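PDB 1VLP: nicotinate phosphoribosyltransferase from Saccharomyces cerevisiae, which catalyses the ATP-dependent synthesis of nicotinate ribonucleotide from nicotinate and phosphoribosyl diphosphate, the first step from nicotinic acid towards NAD. Local coordinates for residues A[23-27]-A[189-194]; A[147-152]-A[386-390]; A[18-22]-A[75-81]; A[171-175]-A[368-372]. All coordinates share one frame; numbering follows the deposited sequence.

Contact 1 (A[23-27]-A[189-194]); sequences DTDMY and FGTRRR
Asp23 and Arg194 form a two-pronged salt bridge in a buried, mainly polar contact between the turn leading into helix 26-38 and the loop between strand 186-188 and helix 197-213. The guanidinium meets the carboxylate end-on, its NH1 reaching Asp23 OD1 at 2.8 Å (161° at the hydrogen) and its NH2 reaching Asp23 OD2 at 2.9 Å. The two planes lie only 26° apart, and OD1 is met on its syn lone pair. A leucine in place of Asp23 would probably leave the buried Arg194 charge without its mate and its guanidinium freer to turn, though Gln200 also binds NH1. This loop follows a strand of the parallel sheet, where the α/β barrel of type II phosphoribosyltransferases carries its active site. Tyr27 and Phe189 probably bind nicotinate, as in relatives. Tyr27 OH lies over one face of the Arg192 guanidinium, 3.2 Å from NH1 but at an angle too poor for a bond; Glu144 is its hydrogen-bond partner. Arg192 bends at chi3 (-74°), which turns NE back towards a water. That water accepts from Arg192 N at 3.0 Å and NE at 3.1 Å, and sits 2.8 Å from Phe189 O. Asp25 OD1, bonded to Ser226, passes Thr191 OG1, which is bonded to Gln200, at 3.5 Å.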
loop_
_atom_site.group_PDB
_atom_site.type_symbol
_atom_site.label_atom_id
_atom_site.label_comp_id
_atom_site.label_asym_id
_atom_site.label_seq_id
_atom_site.Cartn_x
_atom_site.Cartn_y
_atom_site.Cartn_z
ATOM N N ASP A 23 -6.534 11.406 -0.470
ATOM C CA ASP A 23 -7.319 10.181 -0.424
ATOM C C ASP A 23 -6.471 9.071 -1.053
ATOM O O ASP A 23 -6.667 8.650 -2.221
ATOM C CB ASP A 23 -8.672 10.336 -1.111
ATOM C CG ASP A 23 -9.525 9.059 -0.997
ATOM O OD1 ASP A 23 -9.128 8.111 -0.225
ATOM O OD2 ASP A 23 -10.584 8.975 -1.689
ATOM N N THR A 24 -5.432 8.697 -0.326
ATOM C CA THR A 24 -4.432 7.745 -0.800
ATOM C C THR A 24 -3.654 7.239 0.420
ATOM O O THR A 24 -3.788 7.787 1.529
ATOM C CB THR A 24 -3.415 8.376 -1.824
ATOM O OG1 THR A 24 -2.696 7.329 -2.486
ATOM C CG2 THR A 24 -2.424 9.257 -1.164
ATOM N N ASP A 25 -2.809 6.244 0.190
ATOM C CA ASP A 25 -1.935 5.724 1.245
ATOM C C ASP A 25 -0.714 6.648 1.457
ATOM O O ASP A 25 -0.123 7.096 0.458
ATOM C CB ASP A 25 -1.456 4.305 0.909
ATOM C CG ASP A 25 -2.621 3.267 0.826
ATOM O OD1 ASP A 25 -3.354 3.102 1.808
ATOM O OD2 ASP A 25 -2.809 2.666 -0.237
HETATM N N MSE A 26 -0.337 6.924 2.711
HETATM C CA MSE A 26 0.810 7.804 2.981
HETATM C C MSE A 26 2.055 7.388 2.257
HETATM O O MSE A 26 2.812 8.274 1.806
HETATM C CB MSE A 26 1.133 7.903 4.459
HETATM C CG MSE A 26 2.472 8.623 4.741
HETATM SE SE MSE A 26 2.505 8.979 6.640
HETATM C CE MSE A 26 4.566 9.197 6.811
ATOM N N TYR A 27 2.270 6.073 2.081
ATOM C CA TYR A 27 3.486 5.631 1.371
ATOM C C TYR A 27 3.556 6.185 -0.046
ATOM O O TYR A 27 4.662 6.400 -0.563
ATOM C CB TYR A 27 3.686 4.113 1.385
ATOM C CG TYR A 27 2.894 3.344 0.337
ATOM C CD1 TYR A 27 3.388 3.180 -0.960
ATOM C CD2 TYR A 27 1.667 2.810 0.631
ATOM C CE1 TYR A 27 2.662 2.470 -1.926
ATOM C CE2 TYR A 27 0.924 2.093 -0.343
ATOM C CZ TYR A 27 1.427 1.934 -1.602
ATOM O OH TYR A 27 0.676 1.227 -2.514
ATOM N N PHE A 189 -5.355 -0.009 6.849
ATOM C CA PHE A 189 -4.522 -0.022 5.638
ATOM C C PHE A 189 -5.311 -0.406 4.380
ATOM O O PHE A 189 -4.711 -0.879 3.366
ATOM C CB PHE A 189 -3.429 -1.074 5.906
ATOM C CG PHE A 189 -2.288 -1.128 4.918
ATOM C CD1 PHE A 189 -1.834 -0.001 4.188
ATOM C CD2 PHE A 189 -1.626 -2.360 4.734
ATOM C CE1 PHE A 189 -0.760 -0.113 3.289
ATOM C CE2 PHE A 189 -0.543 -2.472 3.841
ATOM C CZ PHE A 189 -0.111 -1.352 3.132
ATOM N N GLY A 190 -6.642 -0.279 4.433
ATOM C CA GLY A 190 -7.509 -0.845 3.406
ATOM C C GLY A 190 -7.939 0.065 2.252
ATOM O O GLY A 190 -8.864 -0.271 1.530
ATOM N N THR A 191 -7.241 1.187 2.022
ATOM C CA THR A 191 -7.678 2.108 0.964
ATOM C C THR A 191 -7.820 1.414 -0.416
ATOM O O THR A 191 -8.873 1.492 -1.074
ATOM C CB THR A 191 -6.756 3.333 0.844
ATOM O OG1 THR A 191 -6.746 4.022 2.080
ATOM C CG2 THR A 191 -7.199 4.251 -0.306
ATOM N N ARG A 192 -6.768 0.705 -0.819
ATOM C CA ARG A 192 -6.674 0.233 -2.194
ATOM C C ARG A 192 -7.774 -0.765 -2.540
ATOM O O ARG A 192 -8.299 -0.740 -3.652
ATOM C CB ARG A 192 -5.336 -0.412 -2.432
ATOM C CG ARG A 192 -4.260 0.588 -2.579
ATOM C CD ARG A 192 -2.926 -0.124 -2.704
ATOM N NE ARG A 192 -2.525 -0.659 -1.411
ATOM C CZ ARG A 192 -1.448 -1.395 -1.243
ATOM N NH1 ARG A 192 -0.681 -1.666 -2.301
ATOM N NH2 ARG A 192 -1.160 -1.875 -0.034
ATOM N N ARG A 193 -8.195 -1.569 -1.576
ATOM C CA ARG A 193 -9.249 -2.514 -1.912
ATOM C C ARG A 193 -10.579 -2.271 -1.229
ATOM O O ARG A 193 -11.378 -3.190 -1.078
ATOM C CB ARG A 193 -8.780 -3.934 -1.777
ATOM C CG ARG A 193 -8.117 -4.419 -3.069
ATOM C CD ARG A 193 -7.759 -5.889 -2.966
ATOM N NE ARG A 193 -6.630 -6.207 -3.818
ATOM C CZ ARG A 193 -6.045 -7.395 -3.863
ATOM N NH1 ARG A 193 -6.479 -8.383 -3.090
ATOM N NH2 ARG A 193 -5.020 -7.585 -4.679
ATOM N N ARG A 194 -10.831 -1.024 -0.825
ATOM C CA ARG A 194 -12.082 -0.710 -0.233
ATOM C C ARG A 194 -13.230 -0.988 -1.226
ATOM O O ARG A 194 -13.110 -0.770 -2.457
ATOM C CB ARG A 194 -12.131 0.741 0.226
ATOM C CG ARG A 194 -12.118 1.732 -0.884
ATOM C CD ARG A 194 -11.728 3.126 -0.326
ATOM N NE ARG A 194 -11.870 4.162 -1.327
ATOM C CZ ARG A 194 -11.370 5.395 -1.223
ATOM N NH1 ARG A 194 -10.642 5.757 -0.159
ATOM N NH2 ARG A 194 -11.546 6.253 -2.228
HETATM O O HOH W 1 -4.290 0.397 0.857
#

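Contact 2 (A[147-152]-A[386-390]); sequences LLSLIS and LNIVI
Neither segment brings a ring or planar side chain to the place where Leu148 meets Ile388 and Ile390; the faces in contact are those of a helix and a strand, lined by aliphatic branches. Helix 144-159 packs here on a face of the five-stranded antiparallel sheet, running at 154° to strand 388-390 with the short axes 9.0 Å apart. Leu148 is the middle of the interface. Its CD2 comes within 3.6 Å of Ile388 CD1 and 3.9 Å of Ile390 CG1, so one methyl bridges two alternate strand residues. Ile388 holds CG1 between its backbone N and carbonyl carbon (chi1 49°), which sends CD1 in towards the helix, where Ile151 CG2 also meets it at 3.6 Å. One turn back along the helix from Ile151, Leu147 CB touches Ile390 CD1 at 3.6 Å, the two side chains crossing nearly at right angles. Tyr48 of the neighbouring strand 43-50 packs against both Ile151 and Ile388, continuing the apolar layer. Just ahead of the strand, Leu386 CD2 rests 4.0 Å from Ile151 CG2. Polar contact is limited to that end: a water donates to Ser152 OG, which also bonds Arg194, and accepts from Leu386 N at 2.9 Å.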
loop_
_atom_site.group_PDB
_atom_site.type_symbol
_atom_site.label_atom_id
_atom_site.label_comp_id
_atom_site.label_asym_id
_atom_site.label_seq_id
_atom_site.Cartn_x
_atom_site.Cartn_y
_atom_site.Cartn_z
ATOM N N LEU A 147 -6.643 4.750 -8.484
ATOM C CA LEU A 147 -7.186 3.925 -9.570
ATOM C C LEU A 147 -7.777 2.628 -9.023
ATOM O O LEU A 147 -8.860 2.219 -9.417
ATOM C CB LEU A 147 -6.114 3.616 -10.603
ATOM C CG LEU A 147 -5.668 4.804 -11.430
ATOM C CD1 LEU A 147 -4.715 4.346 -12.508
ATOM C CD2 LEU A 147 -6.823 5.595 -12.045
ATOM N N LEU A 148 -7.018 1.910 -8.183
ATOM C CA LEU A 148 -7.546 0.707 -7.518
ATOM C C LEU A 148 -8.829 0.956 -6.752
ATOM O O LEU A 148 -9.790 0.182 -6.908
ATOM C CB LEU A 148 -6.494 0.086 -6.639
ATOM C CG LEU A 148 -5.334 -0.572 -7.374
ATOM C CD1 LEU A 148 -4.248 -0.924 -6.326
ATOM C CD2 LEU A 148 -5.812 -1.774 -8.192
ATOM N N SER A 149 -8.832 2.034 -5.957
ATOM C CA SER A 149 -10.025 2.444 -5.143
ATOM C C SER A 149 -11.219 2.701 -6.050
ATOM O O SER A 149 -12.352 2.258 -5.776
ATOM C CB SER A 149 -9.751 3.686 -4.294
ATOM O OG SER A 149 -8.701 3.457 -3.344
ATOM N N LEU A 150 -10.961 3.330 -7.199
ATOM C CA LEU A 150 -12.035 3.576 -8.152
ATOM C C LEU A 150 -12.579 2.322 -8.855
ATOM O O LEU A 150 -13.817 2.177 -9.046
ATOM C CB LEU A 150 -11.599 4.592 -9.202
ATOM C CG LEU A 150 -11.648 6.073 -8.745
ATOM C CD1 LEU A 150 -10.872 6.939 -9.784
ATOM C CD2 LEU A 150 -13.058 6.591 -8.467
ATOM N N ILE A 151 -11.667 1.450 -9.276
ATOM C CA ILE A 151 -12.029 0.223 -9.993
ATOM C C ILE A 151 -12.866 -0.662 -9.060
ATOM O O ILE A 151 -13.938 -1.179 -9.462
ATOM C CB ILE A 151 -10.776 -0.503 -10.524
ATOM C CG1 ILE A 151 -10.078 0.343 -11.601
ATOM C CG2 ILE A 151 -11.109 -1.835 -11.125
ATOM C CD1 ILE A 151 -8.679 -0.049 -11.844
ATOM N N SER A 152 -12.417 -0.831 -7.813
ATOM C CA SER A 152 -13.202 -1.594 -6.819
ATOM C C SER A 152 -14.584 -0.964 -6.634
ATOM O O SER A 152 -15.602 -1.660 -6.701
ATOM C CB SER A 152 -12.456 -1.635 -5.492
ATOM O OG SER A 152 -13.031 -2.485 -4.553
ATOM N N LEU A 386 -12.763 -7.844 -5.303
ATOM C CA LEU A 386 -12.018 -7.870 -6.547
ATOM C C LEU A 386 -10.545 -7.871 -6.187
ATOM O O LEU A 386 -10.106 -6.960 -5.479
ATOM C CB LEU A 386 -12.398 -6.606 -7.334
ATOM C CG LEU A 386 -11.993 -6.469 -8.769
ATOM C CD1 LEU A 386 -12.626 -7.588 -9.613
ATOM C CD2 LEU A 386 -12.427 -5.079 -9.261
ATOM N N ASN A 387 -9.804 -8.884 -6.651
ATOM C CA ASN A 387 -8.358 -9.046 -6.388
ATOM C C ASN A 387 -7.578 -8.406 -7.540
ATOM O O ASN A 387 -7.122 -9.122 -8.468
ATOM C CB ASN A 387 -8.011 -10.521 -6.285
ATOM C CG ASN A 387 -6.516 -10.806 -5.923
ATOM O OD1 ASN A 387 -5.683 -9.897 -5.787
ATOM N ND2 ASN A 387 -6.188 -12.092 -5.795
ATOM N N ILE A 388 -7.440 -7.092 -7.455
ATOM C CA ILE A 388 -6.737 -6.304 -8.479
ATOM C C ILE A 388 -5.487 -5.632 -7.900
ATOM O O ILE A 388 -5.412 -5.261 -6.716
ATOM C CB ILE A 388 -7.648 -5.240 -9.121
ATOM C CG1 ILE A 388 -8.373 -4.420 -8.018
ATOM C CG2 ILE A 388 -8.654 -5.953 -10.061
ATOM C CD1 ILE A 388 -9.139 -3.214 -8.470
ATOM N N VAL A 389 -4.517 -5.444 -8.791
ATOM C CA VAL A 389 -3.270 -4.741 -8.461
ATOM C C VAL A 389 -2.858 -3.846 -9.606
ATOM O O VAL A 389 -3.337 -4.038 -10.712
ATOM C CB VAL A 389 -2.131 -5.702 -8.166
ATOM C CG1 VAL A 389 -2.493 -6.590 -6.981
ATOM C CG2 VAL A 389 -1.759 -6.519 -9.358
ATOM N N ILE A 390 -2.059 -2.836 -9.298
ATOM C CA ILE A 390 -1.429 -1.978 -10.314
ATOM C C ILE A 390 0.034 -1.966 -9.885
ATOM O O ILE A 390 0.377 -1.458 -8.838
ATOM C CB ILE A 390 -2.054 -0.564 -10.405
ATOM C CG1 ILE A 390 -3.406 -0.642 -11.053
ATOM C CG2 ILE A 390 -1.155 0.391 -11.196
ATOM C CD1 ILE A 390 -4.188 0.653 -11.003
HETATM O O HOH W 2 -12.374 -5.093 -4.351
#

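Contact 3 (A[18-22]-A[75-81]); sequences IKSLL and LRFTEEE
Ser20 OG is gripped from two sides of the contact: it donates to Glu81 OE2 at 2.6 Å and accepts from Leu22 N at 2.9 Å. The second bond closes an ST turn in the loop ahead of helix 26-38, while Glu81 belongs to the capping box that starts helix 79-88. In that box Glu81 N donates to Thr78 OG1, the N-cap, and Thr78 N donates back to Glu81 OE1. The carboxylate therefore serves both the helix start and the loop, with Ser20 OG approaching OE2 from well above its plane (62° out). A water 2.7 Å from OE1 accepts from Leu21 N, giving the same group a further link to the loop. Changing Glu81 to an alanine would probably leave Ser20 OG without its carboxylate partner and Thr78 N without its capping-box acceptor, so that loop and helix start would lose their direct polar tie. Apolar side chains fill the rest of the interface. Phe77 has Leu21 CB over one face, 3.9 Å from the ring centroid and 24° off its normal, a CH-pi contact, and Leu22 CD2 at its edge. Leu21 CG, opposite its carbonyl carbon (chi1 -70°), meets Leu75 CB, the two side chains crossing at a slant. Leu22 and Glu81 run past each other in opposite senses, with the glutamate's aliphatic part against the leucine. Leu22 also touches Leu85 a turn further on. At the far end, Leu75 CD2 sits over the loop backbone, 3.5 Å from Ile18 O, and its sister methyl CD1 lies 4.0 Å from Ile18 CG2.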
loop_
_atom_site.group_PDB
_atom_site.type_symbol
_atom_site.label_atom_id
_atom_site.label_comp_id
_atom_site.label_asym_id
_atom_site.label_seq_id
_atom_site.Cartn_x
_atom_site.Cartn_y
_atom_site.Cartn_z
ATOM N N ILE A 18 -13.006 10.643 -5.773
ATOM C CA ILE A 18 -11.678 10.945 -5.241
ATOM C C ILE A 18 -11.595 12.477 -5.178
ATOM O O ILE A 18 -11.405 13.162 -6.208
ATOM C CB ILE A 18 -10.582 10.390 -6.112
ATOM C CG1 ILE A 18 -10.734 8.858 -6.343
ATOM C CG2 ILE A 18 -9.200 10.750 -5.538
ATOM C CD1 ILE A 18 -10.591 8.001 -5.083
ATOM N N LYS A 19 -11.817 13.008 -3.980
ATOM C CA LYS A 19 -11.987 14.446 -3.778
ATOM C C LYS A 19 -10.675 15.136 -3.358
ATOM O O LYS A 19 -10.624 16.369 -3.256
ATOM C CB LYS A 19 -13.086 14.663 -2.762
ATOM C CG LYS A 19 -14.422 14.127 -3.227
ATOM C CD LYS A 19 -15.499 14.513 -2.269
ATOM C CE LYS A 19 -16.853 13.880 -2.646
ATOM N NZ LYS A 19 -17.399 14.417 -3.924
ATOM N N SER A 20 -9.612 14.345 -3.167
ATOM C CA SER A 20 -8.352 14.918 -2.655
ATOM C C SER A 20 -7.177 14.058 -3.077
ATOM O O SER A 20 -7.291 12.837 -3.165
ATOM C CB SER A 20 -8.427 15.033 -1.110
ATOM O OG SER A 20 -7.167 15.424 -0.544
ATOM N N LEU A 21 -6.046 14.699 -3.331
ATOM C CA LEU A 21 -4.804 13.953 -3.512
ATOM C C LEU A 21 -4.311 13.293 -2.208
ATOM O O LEU A 21 -3.423 12.441 -2.240
ATOM C CB LEU A 21 -3.777 14.877 -4.101
ATOM C CG LEU A 21 -4.092 15.267 -5.575
ATOM C CD1 LEU A 21 -3.344 16.435 -5.976
ATOM C CD2 LEU A 21 -3.789 14.132 -6.505
ATOM N N LEU A 22 -4.893 13.674 -1.068
ATOM C CA LEU A 22 -4.695 12.934 0.211
ATOM C C LEU A 22 -5.576 11.681 0.437
ATOM O O LEU A 22 -5.397 10.970 1.464
ATOM C CB LEU A 22 -4.938 13.893 1.387
ATOM C CG LEU A 22 -4.044 15.154 1.564
ATOM C CD1 LEU A 22 -4.237 15.782 2.927
ATOM C CD2 LEU A 22 -2.626 14.843 1.309
ATOM N N LEU A 75 -7.717 17.583 -9.680
ATOM C CA LEU A 75 -7.307 17.684 -8.299
ATOM C C LEU A 75 -6.100 18.594 -8.142
ATOM O O LEU A 75 -5.185 18.568 -8.957
ATOM C CB LEU A 75 -6.964 16.300 -7.762
ATOM C CG LEU A 75 -8.079 15.266 -7.663
ATOM C CD1 LEU A 75 -7.555 13.941 -7.398
ATOM C CD2 LEU A 75 -9.103 15.712 -6.575
ATOM N N ARG A 76 -6.066 19.351 -7.050
ATOM C CA ARG A 76 -4.873 20.109 -6.673
ATOM C C ARG A 76 -4.675 19.938 -5.157
ATOM O O ARG A 76 -5.643 19.728 -4.445
ATOM C CB ARG A 76 -5.035 21.581 -6.995
ATOM C CG ARG A 76 -5.326 21.868 -8.464
ATOM C CD ARG A 76 -4.144 21.559 -9.399
ATOM N NE ARG A 76 -4.414 22.005 -10.771
ATOM C CZ ARG A 76 -5.052 21.292 -11.698
ATOM N NH1 ARG A 76 -5.474 20.084 -11.456
ATOM N NH2 ARG A 76 -5.244 21.791 -12.905
ATOM N N PHE A 77 -3.450 20.035 -4.657
ATOM C CA PHE A 77 -3.273 20.064 -3.198
ATOM C C PHE A 77 -3.740 21.429 -2.682
ATOM O O PHE A 77 -3.211 22.461 -3.109
ATOM C CB PHE A 77 -1.811 19.871 -2.770
ATOM C CG PHE A 77 -1.283 18.478 -2.948
ATOM C CD1 PHE A 77 -1.533 17.483 -1.995
ATOM C CD2 PHE A 77 -0.525 18.156 -4.045
ATOM C CE1 PHE A 77 -1.042 16.220 -2.139
ATOM C CE2 PHE A 77 -0.052 16.884 -4.215
ATOM C CZ PHE A 77 -0.296 15.908 -3.240
ATOM N N THR A 78 -4.725 21.449 -1.786
ATOM C CA THR A 78 -5.171 22.717 -1.195
ATOM C C THR A 78 -4.182 23.253 -0.145
ATOM O O THR A 78 -3.302 22.532 0.361
ATOM C CB THR A 78 -6.557 22.578 -0.489
ATOM O OG1 THR A 78 -6.408 21.839 0.738
ATOM C CG2 THR A 78 -7.607 21.908 -1.435
ATOM N N GLU A 79 -4.373 24.497 0.240
ATOM C CA GLU A 79 -3.553 25.104 1.281
ATOM C C GLU A 79 -3.567 24.312 2.568
ATOM O O GLU A 79 -2.519 24.065 3.197
ATOM C CB GLU A 79 -4.079 26.531 1.537
ATOM C CG GLU A 79 -3.145 27.439 2.172
ATOM C CD GLU A 79 -3.702 28.867 2.074
ATOM O OE1 GLU A 79 -4.505 29.244 2.957
ATOM O OE2 GLU A 79 -3.401 29.567 1.075
ATOM N N GLU A 80 -4.766 23.888 2.965
ATOM C CA GLU A 80 -4.973 23.125 4.216
ATOM C C GLU A 80 -4.323 21.750 4.109
ATOM O O GLU A 80 -3.753 21.246 5.064
ATOM C CB GLU A 80 -6.479 22.964 4.462
ATOM C CG GLU A 80 -6.894 22.268 5.766
ATOM C CD GLU A 80 -8.385 22.476 6.094
ATOM O OE1 GLU A 80 -8.916 23.576 5.770
ATOM O OE2 GLU A 80 -9.021 21.550 6.666
ATOM N N GLU A 81 -4.361 21.162 2.921
ATOM C CA GLU A 81 -3.737 19.859 2.705
ATOM C C GLU A 81 -2.222 19.959 2.816
ATOM O O GLU A 81 -1.579 19.101 3.447
ATOM C CB GLU A 81 -4.149 19.286 1.363
ATOM C CG GLU A 81 -5.649 18.871 1.408
ATOM C CD GLU A 81 -6.185 18.493 0.065
ATOM O OE1 GLU A 81 -5.470 18.734 -0.924
ATOM O OE2 GLU A 81 -7.327 17.954 0.025
HETATM O O HOH W 3 -9.162 18.533 -2.324
HETATM O O HOH W 4 -6.285 17.488 -3.223
#

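Contact 4 (A[171-175]-A[368-372]); sequences QAEKK and NFTND
Lys175 sets CG opposite its carbonyl carbon (chi1 -66°) and then runs fully extended, carrying NZ from helix 168-181 across to Asn368 and Asp372. Asp372 turns its carboxylate to meet it, CG lying opposite its own backbone N (chi1 -177°). The ammonium forms a salt bridge with Asp372 OD2 at 2.8 Å, using the anti lone pair of that oxygen, and donates to Asn368 OD1 at 3.1 Å from above the carbonyl plane. Lys175 NZ also donates to a water at 2.8 Å, which in turn lies within bonding distance of Phe369 O. NZ thus ties helix 367-370 and the residues after it to one point. One turn back on the longer helix, Gln171 NE2 donates to Asp372 O at 2.9 Å, with the acceptor close to the amide plane; Gln168 of the same helix binds that carbonyl too. The Gln171 amide and the Asp372 carboxylate are nearly parallel, and a second water donates to Asp372 OD1 and weakly to Gln171 OE1. Beside these polar groups, Phe369 turns its ring edge towards Ala172 O, 3.9 Å from CE1, and Lys175 CB lies 4.0 Å from the same ring atom. The short helix follows strand 360-365 and begins at Thr367, inferred to bind phosphoribosyl diphosphate; a phosphate ion, probably from the crystallisation liquor, about 6 Å from the Asn368 side chain, is consistent with a phosphate pocket at the C-terminal end of a barrel strand.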
loop_
_atom_site.group_PDB
_atom_site.type_symbol
_atom_site.label_atom_id
_atom_site.label_comp_id
_atom_site.label_asym_id
_atom_site.label_seq_id
_atom_site.Cartn_x
_atom_site.Cartn_y
_atom_site.Cartn_z
ATOM N N GLN A 171 -19.315 -4.052 12.826
ATOM C CA GLN A 171 -18.349 -5.121 12.556
ATOM C C GLN A 171 -16.889 -4.648 12.735
ATOM O O GLN A 171 -16.036 -5.346 13.318
ATOM C CB GLN A 171 -18.608 -5.656 11.147
ATOM C CG GLN A 171 -17.630 -6.662 10.697
ATOM C CD GLN A 171 -18.016 -7.266 9.359
ATOM O OE1 GLN A 171 -18.722 -8.274 9.306
ATOM N NE2 GLN A 171 -17.617 -6.630 8.296
ATOM N N ALA A 172 -16.615 -3.453 12.222
ATOM C CA ALA A 172 -15.306 -2.843 12.416
ATOM C C ALA A 172 -15.024 -2.556 13.892
ATOM O O ALA A 172 -13.904 -2.784 14.380
ATOM C CB ALA A 172 -15.164 -1.581 11.584
ATOM N N GLU A 173 -16.018 -2.017 14.580
ATOM C CA GLU A 173 -15.919 -1.736 16.010
ATOM C C GLU A 173 -15.564 -2.978 16.831
ATOM O O GLU A 173 -14.641 -2.944 17.669
ATOM C CB GLU A 173 -17.212 -1.134 16.512
ATOM C CG GLU A 173 -17.128 -0.707 17.958
ATOM C CD GLU A 173 -18.483 -0.325 18.568
ATOM O OE1 GLU A 173 -19.549 -0.510 17.941
ATOM O OE2 GLU A 173 -18.476 0.155 19.715
ATOM N N LYS A 174 -16.237 -4.079 16.541
ATOM C CA LYS A 174 -15.967 -5.354 17.213
ATOM C C LYS A 174 -14.560 -5.844 16.963
ATOM O O LYS A 174 -13.911 -6.330 17.889
ATOM C CB LYS A 174 -16.991 -6.423 16.790
ATOM C CG LYS A 174 -16.665 -7.790 17.327
ATOM C CD LYS A 174 -17.797 -8.768 17.174
ATOM C CE LYS A 174 -17.486 -10.144 17.788
ATOM N NZ LYS A 174 -18.503 -11.094 17.214
ATOM N N LYS A 175 -14.075 -5.719 15.716
ATOM C CA LYS A 175 -12.705 -6.105 15.384
ATOM C C LYS A 175 -11.729 -5.267 16.199
ATOM O O LYS A 175 -10.857 -5.800 16.865
ATOM C CB LYS A 175 -12.416 -5.941 13.901
ATOM C CG LYS A 175 -13.245 -6.921 13.059
ATOM C CD LYS A 175 -12.975 -6.700 11.589
ATOM C CE LYS A 175 -13.838 -7.560 10.728
ATOM N NZ LYS A 175 -13.663 -7.198 9.263
ATOM N N ASN A 368 -9.349 -6.753 5.039
ATOM C CA ASN A 368 -10.281 -7.263 6.010
ATOM C C ASN A 368 -11.118 -6.165 6.653
ATOM O O ASN A 368 -12.239 -6.425 7.065
ATOM C CB ASN A 368 -9.548 -8.074 7.066
ATOM C CG ASN A 368 -10.491 -8.711 8.031
ATOM O OD1 ASN A 368 -10.738 -8.190 9.102
ATOM N ND2 ASN A 368 -11.024 -9.852 7.655
ATOM N N PHE A 369 -10.562 -4.949 6.779
ATOM C CA PHE A 369 -11.330 -3.843 7.320
ATOM C C PHE A 369 -12.352 -3.286 6.300
ATOM O O PHE A 369 -13.516 -3.108 6.608
ATOM C CB PHE A 369 -10.438 -2.706 7.844
ATOM C CG PHE A 369 -10.200 -2.742 9.342
ATOM C CD1 PHE A 369 -11.278 -2.857 10.245
ATOM C CD2 PHE A 369 -8.916 -2.668 9.854
ATOM C CE1 PHE A 369 -11.055 -2.880 11.650
ATOM C CE2 PHE A 369 -8.680 -2.712 11.255
ATOM C CZ PHE A 369 -9.766 -2.843 12.141
ATOM N N THR A 370 -11.882 -2.969 5.100
ATOM C CA THR A 370 -12.646 -2.144 4.146
ATOM C C THR A 370 -13.402 -2.942 3.070
ATOM O O THR A 370 -14.102 -2.340 2.240
ATOM C CB THR A 370 -11.678 -1.169 3.431
ATOM O OG1 THR A 370 -10.681 -1.950 2.744
ATOM C CG2 THR A 370 -11.063 -0.242 4.487
ATOM N N ASN A 371 -13.220 -4.266 3.032
ATOM C CA ASN A 371 -13.919 -5.109 2.077
ATOM C C ASN A 371 -14.277 -6.487 2.638
ATOM O O ASN A 371 -13.948 -7.519 2.062
ATOM C CB ASN A 371 -13.166 -5.155 0.708
ATOM C CG ASN A 371 -14.099 -5.317 -0.467
ATOM O OD1 ASN A 371 -15.175 -5.870 -0.317
ATOM N ND2 ASN A 371 -13.652 -4.925 -1.651
ATOM N N ASP A 372 -15.021 -6.455 3.756
ATOM C CA ASP A 372 -15.529 -7.618 4.452
ATOM C C ASP A 372 -17.065 -7.546 4.463
ATOM O O ASP A 372 -17.649 -6.963 5.376
ATOM C CB ASP A 372 -14.951 -7.681 5.889
ATOM C CG ASP A 372 -15.394 -8.944 6.641
ATOM O OD1 ASP A 372 -15.981 -9.837 5.996
ATOM O OD2 ASP A 372 -15.174 -9.065 7.865
HETATM O O HOH W 5 -18.532 -10.640 6.998
HETATM O O HOH W 6 -14.526 -4.530 8.844
#

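How the contacts relate
Contact 1 lies nearest the middle of the chain and touches the other three. Through Thr191 and Arg194 it bonds to Ser149 and Ser152 of contact 2, and through Gly190 and Arg193 to Thr370 and Asn371 of contact 4; Ile18 of contact 3 packs against its Asp23-Arg194 pair. Contacts 1 and 2 are both buried, yet the first relies on charges and a bridging water beside the probable nicotinate site, the second on aliphatic packing of helix on sheet. Contacts 3 (still buried) and 4 (partly buried) lie further from the centre and mix apolar packing with carboxylate-centred or ammonium-centred networks. They do not touch each other, their centres being about 27 Å apart.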